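Local coordinates for N-acetylglucosamine-6-phosphate deacetylase (Mycobacterium smegmatis, PDB 6FV4), which probably removes the acetyl group from N-acetylglucosamine-6-phosphate in amino-sugar metabolism, as a metal-dependent hydrolase of the amidohydrolase superfamily, at residues I132-T144 / G172-D184. The protein carries 1 engineered substitution. Residues are numbered along the deposited sequence; the frame is centred on the assembly and turned at random.
Sequences IDGIHLEGPWLST and GTVRMVTIAPERD. With CD (cadmium ion), chain J; ZN (zinc ion), chain H.
His-136 and Thr-178 meet inside the barrel, where ring atom NE2 lies 2.8 Å from the hydroxyl OG1 in a nearly straight hydrogen bond (172°), with OG1 in the plane of the ring. Met-176 comes over one face of the same imidazole: its chain bends at chi3 (66°) and sets methyl CE 3.6 Å from the ring centroid, a CH-pi contact. Behind these side chains the backbones of the parallel strands 134-138 and 174-179 are hydrogen-bonded, Leu-137 N to Met-176 O and Thr-178 N to Leu-137 O. A beta bulge shifts the register after Ile-135, whose O takes both Arg-175 N (2.8 Å) and Met-176 N (3.2 Å). On the other face of the sheet Leu-137 and Val-177 lie side by side, and CD1 of Leu-137 also reaches Val-174 CG1. Val-177 CG1 then abuts the edge of the Trp-141 indole at CE3 (3.8 Å), while helices 160-170 and 186-195 cover this layer. This packing is close and buried.

Both ends are looser. At the start, water 1 links Asp-133 O to Arg-175 NH1, whose guanidinium also has a partner at Leu-358; past the strands, Trp-141 O accepts from Ala-180 N, and water 2 joins it to Ala-180 O. Arg-183 NH1 reaches Leu-142 O (2.8 Å), its guanidinium also held by Asp-157, and water 3 lies between Ser-143 OG and Glu-182 OE2, a carboxylate also bonded to Thr-205 and Glu-206.

The two strands and helix 160-170 between them form a beta-alpha-beta unit of the amidohydrolase barrel. With CG anti to its backbone N and an extended chain beyond it, Glu-138 splits its carboxylate between two metals, OE1 on zinc (2.1 Å) and OE2 on cadmium (2.4 Å); His-72 and His-74 share the zinc, and His-150, His-204 and His-225 the cadmium. Such bridging would offset part of the repulsion between the cations.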
loop_
_atom_site.group_PDB
_atom_site.type_symbol
_atom_site.label_atom_id
_atom_site.label_comp_id
_atom_site.label_asym_id
_atom_site.label_seq_id
_atom_site.Cartn_x
_atom_site.Cartn_y
_atom_site.Cartn_z
ATOM N N ILE B 132 -29.735 -5.542 -17.229
ATOM C CA ILE B 132 -28.525 -5.701 -16.440
ATOM C C ILE B 132 -27.671 -6.757 -17.117
ATOM O O ILE B 132 -28.142 -7.522 -17.952
ATOM C CB ILE B 132 -28.822 -6.094 -14.983
ATOM C CG1 ILE B 132 -29.887 -7.184 -14.937
ATOM C CG2 ILE B 132 -29.329 -4.889 -14.208
ATOM C CD1 ILE B 132 -30.038 -7.796 -13.566
ATOM N N ASP B 133 -26.399 -6.802 -16.747
ATOM C CA ASP B 133 -25.458 -7.651 -17.454
ATOM C C ASP B 133 -25.020 -8.869 -16.651
ATOM O O ASP B 133 -24.267 -9.704 -17.167
ATOM C CB ASP B 133 -24.251 -6.805 -17.872
ATOM C CG ASP B 133 -24.660 -5.623 -18.744
ATOM O OD1 ASP B 133 -24.639 -5.780 -19.986
ATOM O OD2 ASP B 133 -25.033 -4.551 -18.192
ATOM N N GLY B 134 -25.498 -9.014 -15.424
ATOM C CA GLY B 134 -25.045 -10.101 -14.587
ATOM C C GLY B 134 -25.622 -9.916 -13.208
ATOM O O GLY B 134 -26.288 -8.918 -12.924
ATOM N N ILE B 135 -25.356 -10.901 -12.352
ATOM C CA ILE B 135 -25.800 -10.895 -10.963
ATOM C C ILE B 135 -24.593 -11.111 -10.065
ATOM O O ILE B 135 -23.703 -11.910 -10.378
ATOM C CB ILE B 135 -26.863 -11.980 -10.684
ATOM C CG1 ILE B 135 -28.060 -11.827 -11.629
ATOM C CG2 ILE B 135 -27.300 -11.916 -9.205
ATOM C CD1 ILE B 135 -29.040 -13.070 -11.627
ATOM N N HIS B 136 -24.576 -10.409 -8.942
ATOM C CA HIS B 136 -23.564 -10.567 -7.915
ATOM C C HIS B 136 -24.267 -10.966 -6.628
ATOM O O HIS B 136 -25.164 -10.252 -6.162
ATOM C CB HIS B 136 -22.791 -9.258 -7.747
ATOM C CG HIS B 136 -21.964 -9.176 -6.502
ATOM N ND1 HIS B 136 -21.752 -7.983 -5.845
ATOM C CD2 HIS B 136 -21.258 -10.110 -5.818
ATOM C CE1 HIS B 136 -20.978 -8.187 -4.794
ATOM N NE2 HIS B 136 -20.649 -9.464 -4.762
ATOM N N LEU B 137 -23.877 -12.101 -6.059
ATOM C CA LEU B 137 -24.421 -12.525 -4.770
ATOM C C LEU B 137 -23.478 -12.043 -3.679
ATOM O O LEU B 137 -22.446 -12.669 -3.412
ATOM C CB LEU B 137 -24.594 -14.037 -4.718
ATOM C CG LEU B 137 -25.361 -14.629 -5.905
ATOM C CD1 LEU B 137 -25.413 -16.134 -5.753
ATOM C CD2 LEU B 137 -26.744 -14.028 -5.985
ATOM N N GLU B 138 -23.824 -10.916 -3.058
ATOM C CA GLU B 138 -23.088 -10.418 -1.893
ATOM C C GLU B 138 -23.744 -10.970 -0.628
ATOM O O GLU B 138 -24.431 -10.274 0.123
ATOM C CB GLU B 138 -23.042 -8.902 -1.877
ATOM C CG GLU B 138 -22.082 -8.398 -0.775
ATOM C CD GLU B 138 -21.950 -6.912 -0.741
ATOM O OE1 GLU B 138 -22.923 -6.248 -1.103
ATOM O OE2 GLU B 138 -20.876 -6.415 -0.343
ATOM N N GLY B 139 -23.516 -12.262 -0.416
ATOM C CA GLY B 139 -24.226 -13.013 0.589
ATOM C C GLY B 139 -24.892 -14.213 -0.059
ATOM O O GLY B 139 -25.123 -14.239 -1.271
ATOM N N PRO B 140 -25.242 -15.222 0.739
ATOM C CA PRO B 140 -25.256 -15.263 2.205
ATOM C C PRO B 140 -24.022 -15.880 2.863
ATOM O O PRO B 140 -23.995 -16.026 4.084
ATOM C CB PRO B 140 -26.473 -16.146 2.487
ATOM C CG PRO B 140 -26.388 -17.162 1.391
ATOM C CD PRO B 140 -25.847 -16.442 0.167
ATOM N N TRP B 141 -23.021 -16.253 2.078
ATOM C CA TRP B 141 -21.874 -16.981 2.620
ATOM C C TRP B 141 -20.790 -16.036 3.131
ATOM O O TRP B 141 -19.593 -16.127 2.813
ATOM C CB TRP B 141 -21.376 -17.943 1.557
ATOM C CG TRP B 141 -22.556 -18.765 1.099
ATOM C CD1 TRP B 141 -23.336 -19.562 1.880
ATOM C CD2 TRP B 141 -23.116 -18.827 -0.219
ATOM N NE1 TRP B 141 -24.330 -20.141 1.132
ATOM C CE2 TRP B 141 -24.222 -19.708 -0.161
ATOM C CE3 TRP B 141 -22.788 -18.235 -1.444
ATOM C CZ2 TRP B 141 -25.000 -20.002 -1.274
ATOM C CZ3 TRP B 141 -23.551 -18.525 -2.546
ATOM C CH2 TRP B 141 -24.655 -19.412 -2.459
ATOM N N LEU B 142 -21.252 -15.115 3.971
ATOM C CA LEU B 142 -20.466 -14.052 4.583
ATOM C C LEU B 142 -20.270 -14.323 6.072
ATOM O O LEU B 142 -20.894 -15.212 6.662
ATOM C CB LEU B 142 -21.151 -12.700 4.378
ATOM C CG LEU B 142 -21.648 -12.396 2.967
ATOM C CD1 LEU B 142 -22.230 -10.999 2.901
ATOM C CD2 LEU B 142 -20.530 -12.574 1.938
ATOM N N SER B 143 -19.375 -13.543 6.682
ATOM C CA SER B 143 -19.102 -13.703 8.105
ATOM C C SER B 143 -18.481 -12.455 8.714
ATOM O O SER B 143 -17.328 -12.486 9.146
ATOM C CB SER B 143 -18.175 -14.896 8.341
ATOM O OG SER B 143 -18.262 -15.332 9.688
ATOM N N THR B 144 -19.220 -11.352 8.752
ATOM C CA THR B 144 -18.764 -10.219 9.543
ATOM C C THR B 144 -19.967 -9.537 10.176
ATOM O O THR B 144 -21.090 -9.591 9.654
ATOM C CB THR B 144 -17.941 -9.205 8.722
ATOM O OG1 THR B 144 -17.343 -8.260 9.612
ATOM C CG2 THR B 144 -18.817 -8.445 7.736
ATOM N N GLY B 172 -26.554 -19.266 -15.858
ATOM C CA GLY B 172 -25.325 -18.646 -16.279
ATOM C C GLY B 172 -25.238 -17.158 -16.048
ATOM O O GLY B 172 -24.205 -16.572 -16.378
ATOM N N THR B 173 -26.272 -16.526 -15.478
ATOM C CA THR B 173 -26.269 -15.079 -15.288
ATOM C C THR B 173 -25.648 -14.631 -13.968
ATOM O O THR B 173 -25.480 -13.428 -13.771
ATOM C CB THR B 173 -27.696 -14.515 -15.368
ATOM O OG1 THR B 173 -28.475 -15.029 -14.275
ATOM C CG2 THR B 173 -28.342 -14.920 -16.683
ATOM N N VAL B 174 -25.334 -15.548 -13.053
ATOM C CA VAL B 174 -24.650 -15.171 -11.820
ATOM C C VAL B 174 -23.167 -15.054 -12.152
ATOM O O VAL B 174 -22.525 -16.040 -12.527
ATOM C CB VAL B 174 -24.896 -16.171 -10.682
ATOM C CG1 VAL B 174 -23.987 -15.813 -9.489
ATOM C CG2 VAL B 174 -26.357 -16.130 -10.237
ATOM N N ARG B 175 -22.635 -13.842 -12.052
ATOM C CA ARG B 175 -21.281 -13.552 -12.504
ATOM C C ARG B 175 -20.277 -13.449 -11.369
ATOM O O ARG B 175 -19.088 -13.713 -11.584
ATOM C CB ARG B 175 -21.268 -12.251 -13.315
ATOM C CG ARG B 175 -22.131 -12.263 -14.555
ATOM C CD ARG B 175 -21.731 -13.383 -15.494
ATOM N NE ARG B 175 -20.452 -13.096 -16.136
ATOM C CZ ARG B 175 -20.333 -12.631 -17.378
ATOM N NH1 ARG B 175 -21.420 -12.407 -18.116
ATOM N NH2 ARG B 175 -19.130 -12.389 -17.884
ATOM N N MET B 176 -20.723 -13.100 -10.164
ATOM C CA MET B 176 -19.806 -12.898 -9.054
ATOM C C MET B 176 -20.492 -13.295 -7.754
ATOM O O MET B 176 -21.687 -13.030 -7.566
ATOM C CB MET B 176 -19.332 -11.437 -8.989
ATOM C CG MET B 176 -18.360 -11.173 -7.858
ATOM S SD MET B 176 -17.427 -9.643 -8.141
ATOM C CE MET B 176 -18.720 -8.407 -8.037
ATOM N N VAL B 177 -19.732 -13.941 -6.868
ATOM C CA VAL B 177 -20.212 -14.371 -5.555
ATOM C C VAL B 177 -19.168 -13.998 -4.504
ATOM O O VAL B 177 -18.014 -14.434 -4.590
ATOM C CB VAL B 177 -20.491 -15.882 -5.518
ATOM C CG1 VAL B 177 -20.899 -16.333 -4.097
ATOM C CG2 VAL B 177 -21.590 -16.239 -6.518
ATOM N N THR B 178 -19.573 -13.207 -3.511
ATOM C CA THR B 178 -18.697 -12.836 -2.395
ATOM C C THR B 178 -18.667 -13.950 -1.349
ATOM O O THR B 178 -19.722 -14.430 -0.905
ATOM C CB THR B 178 -19.167 -11.535 -1.752
ATOM O OG1 THR B 178 -19.036 -10.467 -2.696
ATOM C CG2 THR B 178 -18.319 -11.204 -0.516
ATOM N N ILE B 179 -17.459 -14.375 -0.979
ATOM C CA ILE B 179 -17.222 -15.490 -0.067
ATOM C C ILE B 179 -16.356 -14.986 1.082
ATOM O O ILE B 179 -15.286 -14.414 0.848
ATOM C CB ILE B 179 -16.532 -16.665 -0.789
ATOM C CG1 ILE B 179 -17.448 -17.243 -1.863
ATOM C CG2 ILE B 179 -16.155 -17.784 0.183
ATOM C CD1 ILE B 179 -18.699 -17.837 -1.268
ATOM N N ALA B 180 -16.814 -15.195 2.317
ATOM C CA ALA B 180 -15.963 -14.980 3.481
ATOM C C ALA B 180 -15.062 -16.198 3.658
ATOM O O ALA B 180 -15.572 -17.306 3.865
ATOM C CB ALA B 180 -16.799 -14.741 4.737
ATOM N N PRO B 181 -13.732 -16.046 3.573
ATOM C CA PRO B 181 -12.850 -17.224 3.463
ATOM C C PRO B 181 -12.729 -18.080 4.719
ATOM O O PRO B 181 -12.124 -19.156 4.627
ATOM C CB PRO B 181 -11.487 -16.608 3.106
ATOM C CG PRO B 181 -11.791 -15.292 2.526
ATOM C CD PRO B 181 -13.016 -14.801 3.237
ATOM N N GLU B 182 -13.253 -17.660 5.876
ATOM C CA GLU B 182 -13.033 -18.404 7.110
ATOM C C GLU B 182 -14.173 -19.353 7.470
ATOM O O GLU B 182 -14.010 -20.157 8.395
ATOM C CB GLU B 182 -12.773 -17.444 8.284
ATOM C CG GLU B 182 -13.989 -16.682 8.798
ATOM C CD GLU B 182 -14.263 -15.409 8.014
ATOM O OE1 GLU B 182 -13.996 -15.392 6.790
ATOM O OE2 GLU B 182 -14.758 -14.431 8.612
ATOM N N ARG B 183 -15.300 -19.307 6.759
ATOM C CA ARG B 183 -16.393 -20.236 7.033
ATOM C C ARG B 183 -16.032 -21.651 6.590
ATOM O O ARG B 183 -15.329 -21.854 5.594
ATOM C CB ARG B 183 -17.677 -19.785 6.335
ATOM C CG ARG B 183 -18.191 -18.436 6.795
ATOM C CD ARG B 183 -19.663 -18.293 6.493
ATOM N NE ARG B 183 -20.470 -19.064 7.442
ATOM C CZ ARG B 183 -21.157 -18.518 8.436
ATOM N NH1 ARG B 183 -21.148 -17.205 8.600
ATOM N NH2 ARG B 183 -21.850 -19.284 9.267
ATOM N N ASP B 184 -16.500 -22.632 7.356
ATOM C CA ASP B 184 -16.394 -24.024 6.933
ATOM C C ASP B 184 -16.916 -24.176 5.511
ATOM O O ASP B 184 -18.014 -23.712 5.189
ATOM C CB ASP B 184 -17.180 -24.936 7.878
ATOM C CG ASP B 184 -16.554 -25.024 9.259
ATOM O OD1 ASP B 184 -15.308 -25.106 9.343
ATOM O OD2 ASP B 184 -17.310 -25.024 10.259
HETATM CD CD CD J . -21.325 -4.841 1.444
HETATM ZN ZN ZN H . -22.961 -4.263 -1.694
HETATM O O HOH W 1 -24.031 -12.689 -17.418
HETATM O O HOH W 2 -17.957 -18.397 3.234
HETATM O O HOH W 3 -15.997 -14.503 10.954
HETATM O O HOH W 4 -21.261 -3.060 3.327
#